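Local coordinates for pectinesterase 1 (Solanum lycopersicum, PDB 1XG2), which hydrolyses the methyl esters of pectin in the plant cell wall, releasing methanol, and may prepare fruit walls for softening by polygalacturonase, at residues V34-R39 / V58-Y63. Numbering follows the deposited sequence.
Sequences VIYVKR and VGDGMY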
loop_
_atom_site.group_PDB
_atom_site.type_symbol
_atom_site.label_atom_id
_atom_site.label_comp_id
_atom_site.label_asym_id
_atom_site.label_seq_id
_atom_site.Cartn_x
_atom_site.Cartn_y
_atom_site.Cartn_z
ATOM N N VAL A 34 16.058 -17.417 -1.968
ATOM C CA VAL A 34 16.394 -16.545 -3.086
ATOM C C VAL A 34 16.113 -17.194 -4.439
ATOM O O VAL A 34 16.650 -18.274 -4.749
ATOM C CB VAL A 34 17.875 -16.139 -3.033
ATOM C CG1 VAL A 34 18.207 -15.134 -4.163
ATOM C CG2 VAL A 34 18.226 -15.544 -1.690
ATOM N N ILE A 35 15.266 -16.539 -5.233
ATOM C CA ILE A 35 15.037 -16.878 -6.646
ATOM C C ILE A 35 15.767 -15.858 -7.512
ATOM O O ILE A 35 15.471 -14.674 -7.430
ATOM C CB ILE A 35 13.524 -16.835 -6.969
ATOM C CG1 ILE A 35 12.760 -17.863 -6.130
ATOM C CG2 ILE A 35 13.277 -17.089 -8.454
ATOM C CD1 ILE A 35 11.244 -17.730 -6.205
ATOM N N TYR A 36 16.709 -16.315 -8.337
ATOM C CA TYR A 36 17.463 -15.466 -9.257
ATOM C C TYR A 36 16.859 -15.617 -10.647
ATOM O O TYR A 36 16.712 -16.722 -11.128
ATOM C CB TYR A 36 18.958 -15.850 -9.240
ATOM C CG TYR A 36 19.826 -15.255 -10.347
ATOM C CD1 TYR A 36 19.747 -13.917 -10.689
ATOM C CD2 TYR A 36 20.753 -16.046 -11.034
ATOM C CE1 TYR A 36 20.557 -13.369 -11.688
ATOM C CE2 TYR A 36 21.569 -15.506 -12.042
ATOM C CZ TYR A 36 21.454 -14.166 -12.365
ATOM O OH TYR A 36 22.246 -13.613 -13.359
ATOM N N VAL A 37 16.501 -14.508 -11.275
ATOM C CA VAL A 37 15.905 -14.502 -12.597
ATOM C C VAL A 37 16.911 -13.914 -13.572
ATOM O O VAL A 37 17.206 -12.713 -13.531
ATOM C CB VAL A 37 14.606 -13.655 -12.627
ATOM C CG1 VAL A 37 13.909 -13.807 -13.959
ATOM C CG2 VAL A 37 13.681 -14.036 -11.475
ATOM N N LYS A 38 17.454 -14.761 -14.443
ATOM C CA LYS A 38 18.425 -14.327 -15.446
ATOM C C LYS A 38 17.822 -13.362 -16.450
ATOM O O LYS A 38 16.596 -13.268 -16.573
ATOM C CB LYS A 38 18.999 -15.529 -16.187
ATOM C CG LYS A 38 19.875 -16.436 -15.347
ATOM C CD LYS A 38 20.919 -17.115 -16.253
ATOM C CE LYS A 38 21.621 -18.279 -15.575
ATOM N NZ LYS A 38 22.618 -18.944 -16.488
ATOM N N ARG A 39 18.688 -12.652 -17.170
ATOM C CA ARG A 39 18.265 -11.600 -18.088
ATOM C C ARG A 39 17.272 -12.131 -19.103
ATOM O O ARG A 39 17.334 -13.298 -19.515
ATOM C CB ARG A 39 19.462 -10.941 -18.798
ATOM C CG ARG A 39 20.202 -11.830 -19.798
ATOM C CD ARG A 39 21.550 -11.265 -20.226
ATOM N NE ARG A 39 22.459 -11.126 -19.079
ATOM C CZ ARG A 39 23.731 -10.720 -19.157
ATOM N NH1 ARG A 39 24.279 -10.392 -20.327
ATOM N NH2 ARG A 39 24.457 -10.637 -18.051
ATOM N N VAL A 58 15.322 -11.815 -7.265
ATOM C CA VAL A 58 16.401 -10.944 -7.698
ATOM C C VAL A 58 16.715 -11.236 -9.155
ATOM O O VAL A 58 16.853 -12.392 -9.532
ATOM C CB VAL A 58 17.656 -11.098 -6.772
ATOM C CG1 VAL A 58 18.170 -12.512 -6.739
ATOM C CG2 VAL A 58 18.755 -10.140 -7.168
ATOM N N GLY A 59 16.798 -10.190 -9.968
ATOM C CA GLY A 59 17.155 -10.317 -11.364
ATOM C C GLY A 59 18.616 -9.997 -11.631
ATOM O O GLY A 59 19.434 -9.875 -10.709
ATOM N N ASP A 60 18.923 -9.828 -12.911
ATOM C CA ASP A 60 20.277 -9.590 -13.401
ATOM C C ASP A 60 20.570 -8.093 -13.507
ATOM O O ASP A 60 21.575 -7.695 -14.092
ATOM C CB ASP A 60 20.412 -10.231 -14.795
ATOM C CG ASP A 60 21.507 -11.266 -14.880
ATOM O OD1 ASP A 60 22.551 -11.119 -14.206
ATOM O OD2 ASP A 60 21.392 -12.273 -15.625
ATOM N N GLY A 61 19.700 -7.261 -12.940
ATOM C CA GLY A 61 19.769 -5.826 -13.113
ATOM C C GLY A 61 18.441 -5.250 -13.568
ATOM O O GLY A 61 17.724 -5.884 -14.330
ATOM N N MET A 62 18.143 -4.031 -13.123
ATOM C CA MET A 62 16.855 -3.402 -13.392
ATOM C C MET A 62 16.591 -3.100 -14.870
ATOM O O MET A 62 15.447 -2.870 -15.235
ATOM C CB MET A 62 16.710 -2.116 -12.597
ATOM C CG MET A 62 17.747 -1.034 -12.937
ATOM S SD MET A 62 17.305 0.591 -12.321
ATOM C CE MET A 62 17.097 0.262 -10.634
ATOM N N TYR A 63 17.634 -3.082 -15.699
ATOM C CA TYR A 63 17.470 -2.921 -17.151
ATOM C C TYR A 63 17.462 -4.254 -17.899
ATOM O O TYR A 63 16.929 -4.330 -19.003
ATOM C CB TYR A 63 18.542 -1.976 -17.740
ATOM C CG TYR A 63 18.652 -0.669 -17.010
ATOM C CD1 TYR A 63 19.861 -0.236 -16.494
ATOM C CD2 TYR A 63 17.533 0.135 -16.809
ATOM C CE1 TYR A 63 19.952 0.970 -15.809
ATOM C CE2 TYR A 63 17.616 1.322 -16.116
ATOM C CZ TYR A 63 18.814 1.737 -15.630
ATOM O OH TYR A 63 18.887 2.928 -14.945
HETATM O O HOH W 1 24.998 -11.761 -15.110
#
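V58 pairs with Y36 in parallel register, its backbone gripping the residues on either side of the tyrosine: V58 N gives a nearly straight bond to I35 O at 2.9 Å, and V58 O receives V37 N at 2.8 Å. The CB of Y36 lies 4.2 Å from V58 CG1, a methyl that also meets V34 CG1 at 3.7 Å, so beta-branched valines suit this face of the strands. With CG anti to the backbone N (chi1 168°), the ring runs along the neighbouring strand edge-on: CD1 passes V58 O at 3.5 Å, CE1 lies beside G59 O at 3.8 Å, CZ comes near D60 OD1, and OH gives its hydrogen to OD1, though the placing of that hydroxyl is less certain. Strands 33-37 and 55-59 are neighbours in one parallel sheet, contributed by successive coils of the right-handed beta-helix of the pectinesterase domain. An aspartate fits at D60 because its short side chain sets a carboxylate, turned 84° to the tyrosine ring, among several donors: OD2 takes R39 N at 3.1 Å through its anti lone pair and forms a long salt bridge with R39 NE, while OD1 accepts a water that weakly links to R39 NH2. An alanine here would probably leave R39 N without its acceptor and the arginine without its nearby negative charge. The amine of K38 is hydrogen-bonded instead to T12 OG1.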